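PDB 1GXM: pectate lyase from Cellvibrio cellulosa, which cleaves pectate (polygalacturonic acid) by anti-beta-elimination, the chain here being the catalytic, family 10 polysaccharide lyase module of a larger protein. Local coordinates for residues L189-A194 with V243-S248; F225-P230 with Q237-G242. All blocks are in the same frame, centred on the assembly; numbering follows the deposited sequence.

Contact 1: residues L189-A194 with V243-S248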
# COMPACT_ATOMS: atom_id res chain seq x y z
N LEU A 189 13.38 -5.18 -15.23
CA LEU A 189 12.20 -4.97 -14.40
C LEU A 189 12.62 -4.72 -12.95
O LEU A 189 13.43 -5.47 -12.41
CB LEU A 189 11.31 -6.20 -14.46
CG LEU A 189 9.84 -6.05 -14.22
CD1 LEU A 189 9.16 -4.99 -15.12
CD2 LEU A 189 9.19 -7.43 -14.48
N THR A 190 12.06 -3.69 -12.32
CA THR A 190 12.42 -3.31 -10.95
C THR A 190 11.19 -3.25 -10.08
O THR A 190 10.60 -4.26 -9.80
CB THR A 190 13.27 -2.02 -10.90
OG1 THR A 190 12.58 -0.91 -11.49
CG2 THR A 190 14.58 -2.20 -11.71
N VAL A 191 10.80 -2.05 -9.65
CA VAL A 191 9.70 -1.89 -8.70
C VAL A 191 8.83 -0.71 -9.14
O VAL A 191 8.66 -0.50 -10.33
CB VAL A 191 10.19 -1.83 -7.24
CG1 VAL A 191 10.80 -3.15 -6.84
CG2 VAL A 191 11.17 -0.67 -7.00
N TRP A 192 8.25 0.01 -8.18
CA TRP A 192 7.26 1.02 -8.47
C TRP A 192 7.61 2.29 -7.75
O TRP A 192 8.27 2.30 -6.72
CB TRP A 192 5.85 0.57 -8.00
CG TRP A 192 5.41 -0.66 -8.69
CD1 TRP A 192 4.62 -0.72 -9.80
CD2 TRP A 192 5.79 -2.00 -8.39
NE1 TRP A 192 4.48 -2.02 -10.19
CE2 TRP A 192 5.18 -2.83 -9.35
CE3 TRP A 192 6.56 -2.59 -7.39
CZ2 TRP A 192 5.34 -4.21 -9.35
CZ3 TRP A 192 6.72 -3.94 -7.39
CH2 TRP A 192 6.14 -4.75 -8.38
N CYS A 193 7.12 3.39 -8.30
CA CYS A 193 7.08 4.67 -7.62
C CYS A 193 5.94 4.65 -6.63
O CYS A 193 5.02 3.87 -6.72
CB CYS A 193 6.86 5.78 -8.66
SG CYS A 193 7.18 7.43 -8.05
N ALA A 194 5.97 5.56 -5.67
CA ALA A 194 4.88 5.64 -4.70
C ALA A 194 3.57 6.05 -5.36
O ALA A 194 2.51 5.78 -4.84
CB ALA A 194 5.21 6.56 -3.58
N VAL A 243 11.79 -8.50 -5.95
CA VAL A 243 12.53 -9.00 -4.82
C VAL A 243 14.03 -8.93 -5.10
O VAL A 243 14.81 -8.56 -4.24
CB VAL A 243 12.12 -10.45 -4.49
CG1 VAL A 243 13.11 -11.09 -3.53
CG2 VAL A 243 10.70 -10.46 -3.94
N ALA A 244 14.43 -9.26 -6.32
CA ALA A 244 15.83 -9.16 -6.71
C ALA A 244 16.33 -7.72 -6.59
O ALA A 244 17.45 -7.47 -6.20
CB ALA A 244 16.04 -9.67 -8.09
N TRP A 245 15.48 -6.77 -6.95
CA TRP A 245 15.83 -5.37 -6.81
C TRP A 245 16.07 -5.03 -5.36
O TRP A 245 17.06 -4.40 -5.04
CB TRP A 245 14.75 -4.49 -7.45
CG TRP A 245 15.02 -3.04 -7.34
CD1 TRP A 245 15.73 -2.27 -8.19
CD2 TRP A 245 14.57 -2.18 -6.30
NE1 TRP A 245 15.77 -0.97 -7.74
CE2 TRP A 245 15.03 -0.89 -6.59
CE3 TRP A 245 13.79 -2.37 -5.16
CZ2 TRP A 245 14.76 0.20 -5.79
CZ3 TRP A 245 13.52 -1.29 -4.36
CH2 TRP A 245 14.00 -0.02 -4.68
N PHE A 246 15.19 -5.46 -4.48
CA PHE A 246 15.35 -5.16 -3.06
C PHE A 246 16.62 -5.80 -2.53
O PHE A 246 17.30 -5.24 -1.68
CB PHE A 246 14.17 -5.66 -2.26
CG PHE A 246 13.10 -4.63 -2.08
CD1 PHE A 246 13.29 -3.61 -1.18
CD2 PHE A 246 11.94 -4.65 -2.83
CE1 PHE A 246 12.36 -2.64 -1.01
CE2 PHE A 246 10.99 -3.69 -2.65
CZ PHE A 246 11.20 -2.68 -1.75
N ASN A 247 16.93 -6.98 -3.06
CA ASN A 247 18.05 -7.79 -2.58
C ASN A 247 19.33 -7.53 -3.32
O ASN A 247 20.27 -8.31 -3.18
CB ASN A 247 17.68 -9.26 -2.66
CG ASN A 247 18.61 -10.13 -1.87
OD1 ASN A 247 18.95 -9.81 -0.75
ND2 ASN A 247 19.00 -11.25 -2.46
N SER A 248 19.40 -6.46 -4.10
CA SER A 248 20.58 -6.15 -4.88
C SER A 248 21.45 -5.16 -4.15
O SER A 248 20.95 -4.19 -3.58
CB SER A 248 20.19 -5.52 -6.20
OG SER A 248 21.34 -5.08 -6.91

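Contact 2: residues F225-P230 with Q237-G242. Unlike the reference sequence in segment 237-242: Gln237 (reference Arg).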
# COMPACT_ATOMS: atom_id res chain seq x y z
N PHE A 225 1.28 -7.88 -2.15
CA PHE A 225 0.01 -8.09 -2.83
C PHE A 225 0.16 -9.06 -4.00
O PHE A 225 -0.64 -9.97 -4.16
CB PHE A 225 -0.61 -6.80 -3.34
CG PHE A 225 -1.69 -7.06 -4.32
CD1 PHE A 225 -2.88 -7.63 -3.90
CD2 PHE A 225 -1.47 -6.89 -5.66
CE1 PHE A 225 -3.84 -7.98 -4.83
CE2 PHE A 225 -2.41 -7.25 -6.58
CZ PHE A 225 -3.61 -7.77 -6.15
N LEU A 226 1.15 -8.85 -4.84
CA LEU A 226 1.35 -9.75 -5.98
C LEU A 226 1.54 -11.17 -5.54
O LEU A 226 1.08 -12.08 -6.23
CB LEU A 226 2.51 -9.31 -6.85
CG LEU A 226 2.27 -8.07 -7.69
CD1 LEU A 226 3.59 -7.74 -8.39
CD2 LEU A 226 1.14 -8.21 -8.69
N MET A 227 2.18 -11.37 -4.40
CA MET A 227 2.43 -12.68 -3.87
C MET A 227 1.17 -13.36 -3.32
O MET A 227 1.22 -14.55 -3.03
CB MET A 227 3.53 -12.61 -2.83
CG MET A 227 4.87 -12.36 -3.46
SD MET A 227 6.18 -12.00 -2.33
CE MET A 227 6.84 -13.61 -1.98
N THR A 228 0.06 -12.63 -3.20
CA THR A 228 -1.22 -13.25 -2.84
C THR A 228 -1.93 -13.80 -4.08
O THR A 228 -2.90 -14.53 -3.95
CB THR A 228 -2.20 -12.27 -2.14
OG1 THR A 228 -2.67 -11.30 -3.09
CG2 THR A 228 -1.56 -11.50 -0.95
N GLN A 229 -1.49 -13.40 -5.26
CA GLN A 229 -2.17 -13.74 -6.50
C GLN A 229 -1.71 -15.07 -7.07
O GLN A 229 -0.62 -15.55 -6.74
CB GLN A 229 -1.96 -12.63 -7.53
CG GLN A 229 -2.55 -11.33 -7.09
CD GLN A 229 -4.05 -11.50 -6.83
OE1 GLN A 229 -4.81 -11.71 -7.77
NE2 GLN A 229 -4.45 -11.48 -5.57
N PRO A 230 -2.56 -15.69 -7.90
CA PRO A 230 -2.09 -16.84 -8.66
C PRO A 230 -0.82 -16.46 -9.39
O PRO A 230 -0.79 -15.45 -10.09
CB PRO A 230 -3.24 -17.09 -9.65
CG PRO A 230 -4.45 -16.55 -9.00
CD PRO A 230 -3.96 -15.36 -8.21
N GLN A 237 7.59 -13.73 -12.53
CA GLN A 237 8.68 -12.93 -13.04
C GLN A 237 8.70 -11.53 -12.40
O GLN A 237 9.75 -11.04 -12.01
CB GLN A 237 8.56 -12.77 -14.55
CG GLN A 237 9.64 -11.84 -15.09
CD GLN A 237 9.58 -11.65 -16.58
OE1 GLN A 237 10.37 -12.25 -17.30
NE2 GLN A 237 8.67 -10.81 -17.04
N ALA A 238 7.54 -10.91 -12.31
CA ALA A 238 7.44 -9.57 -11.73
C ALA A 238 7.89 -9.57 -10.28
O ALA A 238 8.60 -8.68 -9.83
CB ALA A 238 6.01 -9.05 -11.82
N VAL A 239 7.42 -10.54 -9.52
CA VAL A 239 7.74 -10.62 -8.12
C VAL A 239 9.21 -10.92 -7.95
O VAL A 239 9.88 -10.29 -7.16
CB VAL A 239 6.91 -11.67 -7.39
CG1 VAL A 239 7.39 -11.83 -5.95
CG2 VAL A 239 5.45 -11.27 -7.42
N ARG A 240 9.72 -11.89 -8.67
CA ARG A 240 11.13 -12.23 -8.56
C ARG A 240 11.99 -11.04 -8.92
O ARG A 240 13.01 -10.79 -8.28
CB ARG A 240 11.50 -13.41 -9.44
CG ARG A 240 11.02 -14.71 -8.91
CD ARG A 240 11.40 -15.85 -9.83
NE ARG A 240 11.03 -17.16 -9.31
CZ ARG A 240 11.73 -17.85 -8.43
NH1 ARG A 240 12.87 -17.36 -7.94
NH2 ARG A 240 11.29 -19.04 -8.03
N ALA A 241 11.59 -10.26 -9.92
CA ALA A 241 12.37 -9.09 -10.29
C ALA A 241 12.33 -8.04 -9.19
O ALA A 241 13.33 -7.43 -8.87
CB ALA A 241 11.86 -8.49 -11.57
N GLY A 242 11.17 -7.81 -8.60
CA GLY A 242 11.08 -6.82 -7.54
C GLY A 242 11.87 -7.23 -6.30
O GLY A 242 12.54 -6.42 -5.65

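Contact 1: residues L189-A194 with V243-S248
Val191 lays its two methyl groups against the indole of Trp245, and this pairing carries most of the contact. CG2 sits over one face of the six-membered ring, 3.5 Å from its centroid and only 7° from the ring normal, a CH-pi contact close to perpendicular. The other branch serves two rings: Val191 CG1 lies on the same side of the indole, near its border, 3.5 Å from Trp245 CE3, and also approaches Phe246 CE2 at 4.2 Å. This division of labour follows from chi1 of Val191 (-66°), which sets CG1 beside its own backbone N and turns CG2 into the space between N and the carbonyl carbon. The valine and tryptophan side chains meet nearly at right angles. Trp245 is extended, with CG anti to the backbone N (chi1 179°), and carries its indole from the last turn of the helix across to the loop. At the pyrrole end of the ring, Thr190 comes in obliquely, its CB and CG2 both 3.7 Å from Trp245 CD1, while its hydroxyl bonds to the carbonyl of Trp183. What this loop offers the indole is carbon, from Thr190 and Val191; the indole NE1 is bonded to Asn286 OD1. Phe246 backs the arrangement from its own segment: Trp245 CZ3 stands 3.6 Å above the phenyl plane, over its centre, so an indole edge is directed at a phenyl face. All four touching residues are buried. The 189-194 loop, running from strand 188-189 towards strand 195-196, is thereby pressed against the C-terminal turn of helix 233-246, with Leu214 of strand 214-215 touching Thr190, Val191 and Trp245, and helices 219-226 and 318-329 packing on Phe246.

Contact 2: residues F225-P230 with Q237-G242
The two backbones come nearest at Leu226 and Val239, whose CA atoms are 6.8 Å apart, with a type I beta turn running from Leu226 to Gln229. Val239 of helix 233-246 divides its two methyls between two partners. CG2 lies 3.6 Å from Leu226 CB, with Leu226 CD1 a little further along the same side chain, and the leucine and valine run alongside one another, pointing opposite ways. CD1 also reaches Ala238 CB at 4.4 Å, a looser touch. The other methyl, Val239 CG1, faces the thioether chain of Met227, 3.6 Å from its CG and 3.8 Å from its SD. Extended as far as the sulfur and bent there (chi3 90°), Met227 runs obliquely across the valine, with Ile322, Phe325 and Val329 of helix 318-329 also touching it. Polar groups tie down the turn itself. Phe225 O accepts from both the backbone N and the hydroxyl of Thr228; OG1 approaches in the carbonyl plane at 2.7 Å. Gln229 NE2 in turn donates to Thr228 OG1 over 3.1 Å, nearly straight (167°) and in its amide plane, and also bonds to Asp145 of helix 136-148. Two consecutive helices, joined by a short connection, are thus packed on each other through the apolar side chains of Leu226, Met227, Ala238 and Val239, consistent with the (alpha/alpha)3 toroid known for family 10 polysaccharide lyases.

How the contacts relate
Followed from the N terminus, the chain first gives the loop 189-194, then runs through strand 214-215 and helix 219-226 to 225-230, and returns as helix 233-246, which supplies 237-242 and directly after it 243-248. Contact 2 closes the short connection between the two helices, and contact 1 closes a longer loop that encloses it; the two nest and do not cross. Both lean on helix 233-246, their centres about 11 Å apart, and they meet directly: Trp192 CH2 lies 3.9 Å from Leu226 CD1, and Val191 CG1 3.8 Å from Gly242 CA. Together they fasten the 189-194 loop and helix 219-226 to one helix.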